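Leucine aminopeptidase 2, chloroplastic (Streptomyces sp. BC16019, PDB 5LHJ) is an M17-family metalloaminopeptidase of bottromycin maturation that probably removes unsubstituted N-terminal amino acids from peptides with the help of bound manganese. Local coordinates at residues 39-44 with 77-82; 368-373 with 456-461; 390-395 with 414-419. All coordinates share one frame; numbering follows the deposited sequence.

Contact 1 of 3, residues 39-44 with 77-82; sequences VACGRH and VLNVGL
The imidazole of His44 has one face against Leu82, whose CD1 sits 4.2 Å from the ring centroid, 17° off the ring normal, in a CH-pi contact; Leu82 CB comes over the same ring nearer its ND1-CE1 side. At the guanidinium edge of Arg43, near its plane, lies the amide oxygen of Asn79: Arg43 NE gives Asn79 OD1 a weak hydrogen bond of 3.4 Å. A water beside the same edge, in the plane, accepts from Arg43 NH2 at 2.6 Å and donates to Asn79 OD1 at 2.8 Å, closing a small ring of polar contacts. The bend in the Arg43 chain at chi2 (-67°) turns the guanidinium back along its own strand to reach that oxygen. An alanine in place of His44 is likely to strip Leu82 of its aromatic cover and leave the carbonyl of Gly83, now bonded by ND1, without that donor. The two strands that carry these side chains run parallel and in register, with alternating bonds such as Cys41 N to Leu78 O at 2.8 Å. Ala40 CB touches Val80 CG2 at 4.1 Å on the face packed by helix 90-102, while Cys41, Arg43 and Asn79 share the other. Such an inner parallel pair, flanked by strands 65-69 and 109-112, is typical of the mixed sheet in the macro-like N-terminal domain of M17 aminopeptidases.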
ATOM      1  N   VAL A  39     -48.482  23.097 -11.222  1.00 22.83           N
ATOM      2  CA  VAL A  39     -47.981  23.960 -12.291  1.00 22.81           C
ATOM      3  C   VAL A  39     -46.661  24.574 -11.827  1.00 22.60           C
ATOM      4  O   VAL A  39     -46.606  25.156 -10.738  1.00 22.38           O
ATOM      5  CB  VAL A  39     -48.970  25.093 -12.611  1.00 23.26           C
ATOM      6  CG1 VAL A  39     -48.375  26.060 -13.636  1.00 23.42           C
ATOM      7  CG2 VAL A  39     -50.292  24.519 -13.113  1.00 23.77           C
ATOM      8  N   ALA A  40     -45.624  24.449 -12.648  1.00 22.71           N
ATOM      9  CA  ALA A  40     -44.310  25.022 -12.364  1.00 22.73           C
ATOM     10  C   ALA A  40     -44.095  26.286 -13.185  1.00 23.20           C
ATOM     11  O   ALA A  40     -44.073  26.230 -14.420  1.00 23.17           O
ATOM     12  CB  ALA A  40     -43.215  24.025 -12.667  1.00 23.02           C
ATOM     13  N   CYS A  41     -43.883  27.392 -12.471  1.00 23.56           N
ATOM     14  CA  CYS A  41     -43.729  28.731 -13.033  0.55 24.44           C
ATOM     15  C   CYS A  41     -42.253  29.120 -12.954  1.00 24.54           C
ATOM     16  O   CYS A  41     -41.682  29.103 -11.861  1.00 23.67           O
ATOM     17  CB  CYS A  41     -44.563  29.705 -12.190  0.55 25.54           C
ATOM     18  SG  CYS A  41     -44.496  31.451 -12.648  0.55 27.54           S
ATOM     19  N   GLY A  42     -41.650  29.469 -14.091  1.00 24.11           N
ATOM     20  CA  GLY A  42     -40.264  29.929 -14.144  1.00 24.89           C
ATOM     21  C   GLY A  42     -40.150  31.390 -13.750  1.00 25.79           C
ATOM     22  O   GLY A  42     -40.907  32.217 -14.244  1.00 25.97           O
ATOM     23  N   ARG A  43     -39.209  31.703 -12.862  1.00 26.91           N
ATOM     24  CA  ARG A  43     -39.021  33.057 -12.360  1.00 28.28           C
ATOM     25  C   ARG A  43     -37.558  33.465 -12.452  1.00 27.55           C
ATOM     26  O   ARG A  43     -36.713  32.846 -11.822  1.00 26.33           O
ATOM     27  CB  ARG A  43     -39.465  33.133 -10.897  1.00 29.90           C
ATOM     28  CG  ARG A  43     -40.925  32.779 -10.645  1.00 32.12           C
ATOM     29  CD  ARG A  43     -41.816  33.831 -11.263  1.00 35.61           C
ATOM     30  NE  ARG A  43     -43.226  33.641 -10.955  1.00 40.46           N
ATOM     31  CZ  ARG A  43     -44.187  34.509 -11.295  1.00 44.93           C
ATOM     32  NH1 ARG A  43     -43.902  35.646 -11.949  1.00 46.32           N
ATOM     33  NH2 ARG A  43     -45.451  34.253 -10.964  1.00 47.60           N
ATOM     34  N   HIS A  44     -37.265  34.501 -13.236  1.00 27.97           N
ATOM     35  CA  HIS A  44     -35.943  35.124 -13.219  1.00 28.50           C
ATOM     36  C   HIS A  44     -35.843  36.056 -12.028  1.00 29.85           C
ATOM     37  O   HIS A  44     -36.852  36.454 -11.453  1.00 28.96           O
ATOM     38  CB  HIS A  44     -35.655  35.890 -14.519  1.00 29.16           C
ATOM     39  CG  HIS A  44     -35.381  35.002 -15.696  1.00 28.36           C
ATOM     40  ND1 HIS A  44     -34.254  34.213 -15.779  1.00 28.37           N
ATOM     41  CD2 HIS A  44     -36.089  34.767 -16.827  1.00 28.54           C
ATOM     42  CE1 HIS A  44     -34.275  33.536 -16.916  1.00 28.17           C
ATOM     43  NE2 HIS A  44     -35.376  33.861 -17.574  1.00 28.19           N
ATOM     44  N   VAL A  77     -48.808  25.355  -6.938  1.00 22.45           N
ATOM     45  CA  VAL A  77     -47.915  26.100  -7.816  1.00 22.07           C
ATOM     46  C   VAL A  77     -46.493  25.936  -7.283  1.00 21.51           C
ATOM     47  O   VAL A  77     -46.269  26.035  -6.075  1.00 21.43           O
ATOM     48  CB  VAL A  77     -48.308  27.594  -7.891  1.00 22.68           C
ATOM     49  CG1 VAL A  77     -47.192  28.445  -8.502  1.00 22.96           C
ATOM     50  CG2 VAL A  77     -49.603  27.760  -8.680  1.00 23.26           C
ATOM     51  N   LEU A  78     -45.553  25.642  -8.187  1.00 20.89           N
ATOM     52  CA  LEU A  78     -44.127  25.685  -7.880  1.00 20.77           C
ATOM     53  C   LEU A  78     -43.539  26.931  -8.512  1.00 20.93           C
ATOM     54  O   LEU A  78     -43.611  27.102  -9.728  1.00 21.65           O
ATOM     55  CB  LEU A  78     -43.389  24.470  -8.430  1.00 20.37           C
ATOM     56  CG  LEU A  78     -43.899  23.083  -8.075  1.00 20.23           C
ATOM     57  CD1 LEU A  78     -43.033  22.050  -8.777  1.00 20.30           C
ATOM     58  CD2 LEU A  78     -43.924  22.861  -6.584  1.00 20.19           C
ATOM     59  N   ASN A  79     -42.979  27.813  -7.689  1.00 21.02           N
ATOM     60  CA  ASN A  79     -42.092  28.844  -8.199  1.00 21.38           C
ATOM     61  C   ASN A  79     -40.679  28.286  -8.311  1.00 20.99           C
ATOM     62  O   ASN A  79     -40.125  27.765  -7.330  1.00 19.91           O
ATOM     63  CB  ASN A  79     -42.149  30.094  -7.328  1.00 22.51           C
ATOM     64  CG  ASN A  79     -43.430  30.891  -7.553  1.00 23.22           C
ATOM     65  OD1 ASN A  79     -43.806  31.187  -8.699  1.00 23.97           O
ATOM     66  ND2 ASN A  79     -44.110  31.228  -6.473  1.00 24.37           N
ATOM     67  N   VAL A  80     -40.104  28.406  -9.508  1.00 20.60           N
ATOM     68  CA  VAL A  80     -38.844  27.741  -9.843  1.00 21.30           C
ATOM     69  C   VAL A  80     -37.854  28.781 -10.343  1.00 21.59           C
ATOM     70  O   VAL A  80     -38.129  29.498 -11.308  1.00 21.91           O
ATOM     71  CB  VAL A  80     -39.049  26.655 -10.911  1.00 21.43           C
ATOM     72  CG1 VAL A  80     -37.749  25.894 -11.163  1.00 21.86           C
ATOM     73  CG2 VAL A  80     -40.173  25.716 -10.492  1.00 21.19           C
ATOM     74  N   GLY A  81     -36.705  28.865  -9.683  1.00 22.00           N
ATOM     75  CA  GLY A  81     -35.707  29.866 -10.016  1.00 22.63           C
ATOM     76  C   GLY A  81     -35.000  29.625 -11.342  1.00 23.07           C
ATOM     77  O   GLY A  81     -34.626  28.500 -11.660  1.00 23.39           O
ATOM     78  N   LEU A  82     -34.830  30.695 -12.114  1.00 23.96           N
ATOM     79  CA  LEU A  82     -34.050  30.678 -13.356  1.00 24.56           C
ATOM     80  C   LEU A  82     -32.860  31.648 -13.316  1.00 25.86           C
ATOM     81  O   LEU A  82     -32.181  31.843 -14.331  1.00 25.61           O
ATOM     82  CB  LEU A  82     -34.956  31.020 -14.542  1.00 24.88           C
ATOM     83  CG  LEU A  82     -36.100  30.032 -14.832  1.00 24.42           C
ATOM     84  CD1 LEU A  82     -37.088  30.651 -15.799  1.00 24.75           C
ATOM     85  CD2 LEU A  82     -35.580  28.716 -15.391  1.00 24.25           C
TER
HETATM   86  O   HOH W   1     -46.244  32.492  -9.263  1.00 39.37           O

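Contact 2 of 3, residues 368-373 with 456-461; sequences VVDVAT and VPWAHL
Strands 368-372 and 458-461 run parallel, 10° apart with axes 4.7 Å from each other, and the exchange of backbone bonds extends from Val368 N on Pro457 O to Ala372 N on Leu461 O. On one face of the pair, the carboxylate of Asp370 is shared between two rings of the neighbouring strand. Its OD1 uses the syn lone pair to accept from His460 ND1, a very short 2.5 Å bond lying close to the imidazole plane. On the other oxygen, Trp458 NE1 donates to Asp370 OD2 at 3.0 Å, with the acceptor tilted from the indole plane. Asp370 CG stands between its backbone N and carbonyl carbon (chi1 80°), which brings the carboxylate across to the other strand. Two donors thus fix the rotation of this buried acid, and its charge would probably polarise the imidazole. The opposite face is apolar: Val371 CG2 lies alongside Leu461 CD1 at 4.2 Å, and Val369 CG2 touches Ala459 CB. Beyond the strand, Thr373 O hydrogen-bonds Lys261 and Thr373 OG1 bonds Asp284, two residues that bind manganese in a structure of this protein, though no metal is bound to this chain. Parallel strands leading at their C-terminal ends to the metal site are characteristic of the M17 catalytic domain.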
ATOM      1  N   VAL A 368     -15.154   8.575 -38.845  1.00 21.18           N
ATOM      2  CA  VAL A 368     -15.352   7.581 -37.776  1.00 20.79           C
ATOM      3  C   VAL A 368     -15.199   8.243 -36.411  1.00 20.05           C
ATOM      4  O   VAL A 368     -14.210   8.925 -36.170  1.00 20.22           O
ATOM      5  CB  VAL A 368     -14.356   6.409 -37.903  1.00 21.17           C
ATOM      6  CG1 VAL A 368     -14.509   5.419 -36.746  1.00 21.31           C
ATOM      7  CG2 VAL A 368     -14.558   5.705 -39.238  1.00 21.72           C
ATOM      8  N   VAL A 369     -16.164   8.029 -35.521  1.00 19.12           N
ATOM      9  CA  VAL A 369     -16.100   8.548 -34.150  1.00 18.85           C
ATOM     10  C   VAL A 369     -16.189   7.361 -33.198  1.00 18.46           C
ATOM     11  O   VAL A 369     -17.125   6.585 -33.291  1.00 18.20           O
ATOM     12  CB  VAL A 369     -17.236   9.544 -33.847  1.00 19.15           C
ATOM     13  CG1 VAL A 369     -17.207   9.990 -32.374  1.00 19.43           C
ATOM     14  CG2 VAL A 369     -17.148  10.750 -34.772  1.00 19.75           C
ATOM     15  N   ASP A 370     -15.211   7.208 -32.303  1.00 18.10           N
ATOM     16  CA  ASP A 370     -15.309   6.178 -31.269  1.00 18.13           C
ATOM     17  C   ASP A 370     -15.640   6.803 -29.922  1.00 17.50           C
ATOM     18  O   ASP A 370     -15.257   7.944 -29.645  1.00 17.15           O
ATOM     19  CB  ASP A 370     -14.076   5.278 -31.215  1.00 18.53           C
ATOM     20  CG  ASP A 370     -12.927   5.891 -30.484  1.00 19.08           C
ATOM     21  OD1 ASP A 370     -12.956   5.934 -29.217  1.00 19.84           O
ATOM     22  OD2 ASP A 370     -11.966   6.293 -31.161  1.00 20.19           O
ATOM     23  N   VAL A 371     -16.387   6.045 -29.120  1.00 16.96           N
ATOM     24  CA  VAL A 371     -16.811   6.455 -27.788  1.00 16.61           C
ATOM     25  C   VAL A 371     -16.507   5.305 -26.847  1.00 16.32           C
ATOM     26  O   VAL A 371     -16.924   4.164 -27.096  1.00 15.80           O
ATOM     27  CB  VAL A 371     -18.332   6.762 -27.734  1.00 16.93           C
ATOM     28  CG1 VAL A 371     -18.710   7.366 -26.389  1.00 16.97           C
ATOM     29  CG2 VAL A 371     -18.745   7.698 -28.860  1.00 17.27           C
ATOM     30  N   ALA A 372     -15.766   5.589 -25.781  1.00 16.04           N
ATOM     31  CA  ALA A 372     -15.290   4.536 -24.898  1.00 16.30           C
ATOM     32  C   ALA A 372     -14.999   5.043 -23.505  1.00 16.78           C
ATOM     33  O   ALA A 372     -14.483   6.145 -23.332  1.00 16.77           O
ATOM     34  CB  ALA A 372     -14.047   3.886 -25.501  1.00 16.64           C
ATOM     35  N   THR A 373     -15.358   4.243 -22.505  1.00 17.29           N
ATOM     36  CA  THR A 373     -14.909   4.455 -21.121  1.00 17.71           C
ATOM     37  C   THR A 373     -13.511   3.842 -21.023  1.00 18.41           C
ATOM     38  O   THR A 373     -13.336   2.696 -20.583  1.00 19.16           O
ATOM     39  CB  THR A 373     -15.883   3.814 -20.126  1.00 18.10           C
ATOM     40  OG1 THR A 373     -16.115   2.447 -20.498  1.00 17.96           O
ATOM     41  CG2 THR A 373     -17.216   4.565 -20.141  1.00 18.28           C
ATOM     42  N   VAL A 456      -8.886   9.017 -43.351  1.00 26.82           N
ATOM     43  CA  VAL A 456     -10.257   9.019 -42.821  1.00 25.45           C
ATOM     44  C   VAL A 456     -10.321   9.921 -41.579  1.00 24.13           C
ATOM     45  O   VAL A 456      -9.602   9.655 -40.604  1.00 23.75           O
ATOM     46  CB  VAL A 456     -10.719   7.589 -42.445  1.00 25.50           C
ATOM     47  CG1 VAL A 456     -12.119   7.606 -41.858  1.00 25.36           C
ATOM     48  CG2 VAL A 456     -10.663   6.667 -43.668  1.00 26.22           C
ATOM     49  N   PRO A 457     -11.158  10.988 -41.605  1.00 23.13           N
ATOM     50  CA  PRO A 457     -11.317  11.828 -40.415  1.00 22.20           C
ATOM     51  C   PRO A 457     -11.858  11.031 -39.239  1.00 21.15           C
ATOM     52  O   PRO A 457     -12.740  10.181 -39.416  1.00 20.32           O
ATOM     53  CB  PRO A 457     -12.318  12.902 -40.849  1.00 23.03           C
ATOM     54  CG  PRO A 457     -12.207  12.953 -42.324  1.00 23.70           C
ATOM     55  CD  PRO A 457     -11.838  11.572 -42.778  1.00 23.77           C
ATOM     56  N   TRP A 458     -11.323  11.301 -38.054  1.00 19.65           N
ATOM     57  CA  TRP A 458     -11.620  10.496 -36.879  1.00 18.77           C
ATOM     58  C   TRP A 458     -11.590  11.332 -35.618  1.00 18.37           C
ATOM     59  O   TRP A 458     -10.774  12.251 -35.492  1.00 18.22           O
ATOM     60  CB  TRP A 458     -10.611   9.341 -36.797  1.00 18.79           C
ATOM     61  CG  TRP A 458     -10.444   8.666 -35.460  1.00 18.69           C
ATOM     62  CD1 TRP A 458     -11.261   7.717 -34.893  1.00 18.91           C
ATOM     63  CD2 TRP A 458      -9.369   8.871 -34.542  1.00 18.67           C
ATOM     64  NE1 TRP A 458     -10.759   7.337 -33.664  1.00 18.77           N
ATOM     65  CE2 TRP A 458      -9.590   8.027 -33.435  1.00 18.64           C
ATOM     66  CE3 TRP A 458      -8.236   9.697 -34.545  1.00 19.06           C
ATOM     67  CZ2 TRP A 458      -8.716   7.983 -32.348  1.00 18.70           C
ATOM     68  CZ3 TRP A 458      -7.365   9.654 -33.445  1.00 18.69           C
ATOM     69  CH2 TRP A 458      -7.619   8.811 -32.372  1.00 18.38           C
ATOM     70  N   ALA A 459     -12.501  11.011 -34.700  1.00 17.93           N
ATOM     71  CA  ALA A 459     -12.492  11.559 -33.353  1.00 17.64           C
ATOM     72  C   ALA A 459     -12.706  10.441 -32.339  1.00 17.33           C
ATOM     73  O   ALA A 459     -13.396   9.454 -32.612  1.00 16.91           O
ATOM     74  CB  ALA A 459     -13.566  12.636 -33.187  1.00 17.64           C
ATOM     75  N   HIS A 460     -12.120  10.628 -31.158  1.00 16.84           N
ATOM     76  CA  HIS A 460     -12.180   9.668 -30.056  1.00 16.83           C
ATOM     77  C   HIS A 460     -12.683  10.398 -28.810  1.00 16.90           C
ATOM     78  O   HIS A 460     -12.129  11.443 -28.427  1.00 16.50           O
ATOM     79  CB  HIS A 460     -10.783   9.072 -29.857  1.00 17.26           C
ATOM     80  CG  HIS A 460     -10.538   8.461 -28.508  1.00 17.66           C
ATOM     81  ND1 HIS A 460     -11.298   7.429 -27.999  1.00 17.76           N
ATOM     82  CD2 HIS A 460      -9.587   8.720 -27.580  1.00 17.61           C
ATOM     83  CE1 HIS A 460     -10.845   7.097 -26.804  1.00 17.89           C
ATOM     84  NE2 HIS A 460      -9.794   7.854 -26.533  1.00 18.08           N
ATOM     85  N   LEU A 461     -13.738   9.854 -28.200  1.00 16.82           N
ATOM     86  CA  LEU A 461     -14.309  10.405 -26.970  1.00 17.18           C
ATOM     87  C   LEU A 461     -14.039   9.443 -25.817  1.00 16.76           C
ATOM     88  O   LEU A 461     -14.546   8.329 -25.827  1.00 16.38           O
ATOM     89  CB  LEU A 461     -15.819  10.599 -27.117  1.00 18.01           C
ATOM     90  CG  LEU A 461     -16.355  11.451 -28.261  1.00 19.20           C
ATOM     91  CD1 LEU A 461     -17.855  11.714 -28.097  1.00 19.39           C
ATOM     92  CD2 LEU A 461     -15.628  12.755 -28.339  1.00 20.17           C
TER

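Contact 3 of 3, residues 390-395 with 414-419; sequences FTPDDR and LPLLAH
Phe390 packs against Leu414 and Leu416 where two parallel strands of the catalytic-domain sheet, 386-390 and 410-413, run out into loops; an ST turn follows on one side and an inverse gamma turn centred on Leu416 on the other. From CB, the Phe390 side chain leaves with CG anti to the carbonyl carbon (chi1 -69°), a torsion that swings the ring over to the second loop. CG itself is 4.0 Å from Leu414 O. Next along the rim, CD2 is nearer to that same oxygen, at 3.3 Å, and also meets the CD2 methyl of Leu416 at 3.9 Å. One atom further, CE2 has Pro415 O at the ring edge, near its plane, 3.6 Å away. At the tip, CZ rests on Leu414 CB at 3.5 Å, with Leu414 CD1 a little beyond. Two backbone carbonyls and two leucine side chains therefore surround this part of the ring, and helix 440-449 adds Thr441 and Ala445 to the packing. Leu416 spreads its two methyls between partners: CD2 goes to the phenyl ring, while CD1 lies against the ring of Pro392, 3.7 Å from its CD. No direct hydrogen bond joins segments 390-395 and 414-419; a water bridges them, accepting from Thr391 N and donating to Leu414 O. Arg413, at the end of strand 410-413, hydrogen-bonds Thr391 O and forms a salt bridge with Asp394 at the start of helix 394-407. Cys412 of a neighbouring subunit packs on Leu414 and Pro415, so this region also borders a subunit interface. The Thr391 hydroxyl is hydrogen-bonded to Trp458 O, and within the ST turn Thr391 OG1 also receives the backbone N-H of Asp393, N to OG1 3.1 Å.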
ATOM      1  N   PHE A 390     -10.328  13.701 -28.527  1.00 16.28           N
ATOM      2  CA  PHE A 390      -9.121  13.680 -29.355  1.00 16.26           C
ATOM      3  C   PHE A 390      -9.504  13.644 -30.825  1.00 17.16           C
ATOM      4  O   PHE A 390     -10.362  12.857 -31.220  1.00 16.56           O
ATOM      5  CB  PHE A 390      -8.295  12.439 -29.081  1.00 16.02           C
ATOM      6  CG  PHE A 390      -7.648  12.412 -27.728  1.00 15.69           C
ATOM      7  CD1 PHE A 390      -8.320  11.900 -26.629  1.00 15.55           C
ATOM      8  CD2 PHE A 390      -6.336  12.856 -27.563  1.00 15.75           C
ATOM      9  CE1 PHE A 390      -7.713  11.837 -25.382  1.00 15.56           C
ATOM     10  CE2 PHE A 390      -5.731  12.810 -26.317  1.00 15.68           C
ATOM     11  CZ  PHE A 390      -6.414  12.304 -25.221  1.00 15.67           C
ATOM     12  N   THR A 391      -8.849  14.486 -31.629  1.00 17.46           N
ATOM     13  CA  THR A 391      -8.954  14.393 -33.095  1.00 18.29           C
ATOM     14  C   THR A 391      -7.836  15.213 -33.730  1.00 19.00           C
ATOM     15  O   THR A 391      -7.500  16.271 -33.208  1.00 18.94           O
ATOM     16  CB  THR A 391     -10.315  14.887 -33.643  1.00 18.61           C
ATOM     17  OG1 THR A 391     -10.322  14.837 -35.081  1.00 18.70           O
ATOM     18  CG2 THR A 391     -10.625  16.294 -33.211  1.00 18.81           C
ATOM     19  N   PRO A 392      -7.272  14.738 -34.854  1.00 19.90           N
ATOM     20  CA  PRO A 392      -6.320  15.596 -35.587  1.00 20.99           C
ATOM     21  C   PRO A 392      -6.985  16.691 -36.430  1.00 22.42           C
ATOM     22  O   PRO A 392      -6.280  17.569 -36.931  1.00 23.28           O
ATOM     23  CB  PRO A 392      -5.573  14.609 -36.484  1.00 21.00           C
ATOM     24  CG  PRO A 392      -6.486  13.465 -36.656  1.00 20.93           C
ATOM     25  CD  PRO A 392      -7.378  13.392 -35.451  1.00 20.27           C
ATOM     26  N   ASP A 393      -8.308  16.631 -36.594  1.00 22.95           N
ATOM     27  CA  ASP A 393      -9.061  17.518 -37.474  1.00 25.20           C
ATOM     28  C   ASP A 393      -9.680  18.652 -36.649  1.00 25.12           C
ATOM     29  O   ASP A 393     -10.632  18.441 -35.900  1.00 23.71           O
ATOM     30  CB  ASP A 393     -10.133  16.668 -38.173  1.00 26.78           C
ATOM     31  CG  ASP A 393     -10.880  17.397 -39.272  1.00 29.30           C
ATOM     32  OD1 ASP A 393     -11.316  18.553 -39.097  1.00 30.23           O
ATOM     33  OD2 ASP A 393     -11.071  16.760 -40.329  1.00 32.29           O
ATOM     34  N   ASP A 394      -9.122  19.855 -36.777  1.00 26.09           N
ATOM     35  CA  ASP A 394      -9.619  21.018 -36.035  1.00 27.43           C
ATOM     36  C   ASP A 394     -11.092  21.323 -36.317  1.00 27.82           C
ATOM     37  O   ASP A 394     -11.837  21.663 -35.393  1.00 27.81           O
ATOM     38  CB  ASP A 394      -8.759  22.260 -36.330  1.00 28.56           C
ATOM     39  CG  ASP A 394      -7.373  22.195 -35.694  1.00 29.45           C
ATOM     40  OD1 ASP A 394      -7.127  21.373 -34.781  1.00 28.74           O
ATOM     41  OD2 ASP A 394      -6.508  23.001 -36.111  1.00 30.78           O
ATOM     42  N   ARG A 395     -11.527  21.172 -37.569  1.00 29.68           N
ATOM     43  CA  ARG A 395     -12.934  21.426 -37.921  1.00 31.09           C
ATOM     44  C   ARG A 395     -13.878  20.425 -37.233  1.00 28.60           C
ATOM     45  O   ARG A 395     -14.944  20.810 -36.745  1.00 27.92           O
ATOM     46  CB  ARG A 395     -13.163  21.399 -39.437  1.00 35.19           C
ATOM     47  CG  ARG A 395     -12.564  22.585 -40.178  1.00 39.68           C
ATOM     48  CD  ARG A 395     -12.993  22.602 -41.642  1.00 43.92           C
ATOM     49  NE  ARG A 395     -14.426  22.892 -41.795  1.00 48.06           N
ATOM     50  CZ  ARG A 395     -14.988  24.108 -41.735  1.00 51.76           C
ATOM     51  NH1 ARG A 395     -14.262  25.211 -41.518  1.00 53.76           N
ATOM     52  NH2 ARG A 395     -16.308  24.228 -41.892  1.00 54.00           N
ATOM     53  N   LEU A 414      -7.988  17.179 -25.773  1.00 18.37           N
ATOM     54  CA  LEU A 414      -6.592  16.932 -25.434  1.00 18.16           C
ATOM     55  C   LEU A 414      -5.784  16.662 -26.708  1.00 18.08           C
ATOM     56  O   LEU A 414      -6.324  16.161 -27.679  1.00 18.06           O
ATOM     57  CB  LEU A 414      -6.484  15.766 -24.456  1.00 18.11           C
ATOM     58  CG  LEU A 414      -7.163  15.980 -23.096  1.00 18.43           C
ATOM     59  CD1 LEU A 414      -6.983  14.726 -22.243  1.00 18.23           C
ATOM     60  CD2 LEU A 414      -6.600  17.198 -22.376  1.00 18.98           C
ATOM     61  N   PRO A 415      -4.483  16.993 -26.702  1.00 18.00           N
ATOM     62  CA  PRO A 415      -3.638  16.854 -27.888  1.00 18.03           C
ATOM     63  C   PRO A 415      -3.144  15.438 -28.144  1.00 17.49           C
ATOM     64  O   PRO A 415      -2.809  14.693 -27.209  1.00 17.00           O
ATOM     65  CB  PRO A 415      -2.449  17.771 -27.563  1.00 18.50           C
ATOM     66  CG  PRO A 415      -2.338  17.691 -26.081  1.00 18.39           C
ATOM     67  CD  PRO A 415      -3.763  17.671 -25.611  1.00 18.49           C
ATOM     68  N   LEU A 416      -3.071  15.085 -29.424  1.00 17.40           N
ATOM     69  CA  LEU A 416      -2.410  13.853 -29.853  1.00 17.32           C
ATOM     70  C   LEU A 416      -0.903  14.122 -29.898  1.00 17.81           C
ATOM     71  O   LEU A 416      -0.331  14.332 -30.964  1.00 17.91           O
ATOM     72  CB  LEU A 416      -2.953  13.404 -31.215  1.00 17.38           C
ATOM     73  CG  LEU A 416      -4.413  12.910 -31.170  1.00 17.19           C
ATOM     74  CD1 LEU A 416      -5.085  13.004 -32.531  1.00 17.68           C
ATOM     75  CD2 LEU A 416      -4.484  11.475 -30.659  1.00 16.94           C
ATOM     76  N   LEU A 417      -0.264  14.093 -28.729  1.00 17.82           N
ATOM     77  CA  LEU A 417       1.127  14.509 -28.581  1.00 18.16           C
ATOM     78  C   LEU A 417       2.087  13.535 -29.249  1.00 18.49           C
ATOM     79  O   LEU A 417       2.204  12.386 -28.835  1.00 18.03           O
ATOM     80  CB  LEU A 417       1.499  14.635 -27.104  1.00 18.14           C
ATOM     81  CG  LEU A 417       0.765  15.715 -26.301  1.00 18.39           C
ATOM     82  CD1 LEU A 417       1.011  15.577 -24.814  1.00 18.43           C
ATOM     83  CD2 LEU A 417       1.110  17.122 -26.765  1.00 18.87           C
ATOM     84  N   ALA A 418       2.788  14.004 -30.277  1.00 19.12           N
ATOM     85  CA  ALA A 418       3.737  13.143 -31.000  1.00 19.60           C
ATOM     86  C   ALA A 418       4.806  12.540 -30.082  1.00 19.23           C
ATOM     87  O   ALA A 418       5.180  11.380 -30.245  1.00 19.26           O
ATOM     88  CB  ALA A 418       4.384  13.907 -32.141  1.00 20.37           C
ATOM     89  N   HIS A 419       5.257  13.302 -29.088  1.00 18.93           N
ATOM     90  CA  HIS A 419       6.274  12.802 -28.163  1.00 19.07           C
ATOM     91  C   HIS A 419       5.792  11.692 -27.213  1.00 18.69           C
ATOM     92  O   HIS A 419       6.613  11.000 -26.614  1.00 18.51           O
ATOM     93  CB  HIS A 419       6.955  13.942 -27.395  1.00 19.53           C
ATOM     94  CG  HIS A 419       6.051  14.714 -26.485  1.00 19.40           C
ATOM     95  ND1 HIS A 419       5.642  16.003 -26.762  1.00 20.05           N
ATOM     96  CD2 HIS A 419       5.511  14.398 -25.286  1.00 19.16           C
ATOM     97  CE1 HIS A 419       4.886  16.441 -25.771  1.00 19.95           C
ATOM     98  NE2 HIS A 419       4.790  15.483 -24.865  1.00 19.38           N
TER
HETATM   99  O   HOH W   2      -7.041  16.361 -30.316  1.00 16.45           O

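Contact 1 comes first along the chain and lies in the N-terminal domain; contacts 2 and 3 belong to the catalytic domain. The centre of contact 1 is about 40 Å from that of contact 2, across the chain's centre, and about 44 Å from that of contact 3; the centres of contacts 2 and 3 are about 12 Å apart. These two touch: strand 386-390 is antiparallel to 458-462, and Phe390 O probably bonds His460 N. Segments 390-395 and 414-419 both fall between 368-373 and 456-461 in sequence. One sheet thus runs from strands beside the manganese site to loops bordering another subunit, while contact 1 lies in a separate sheet.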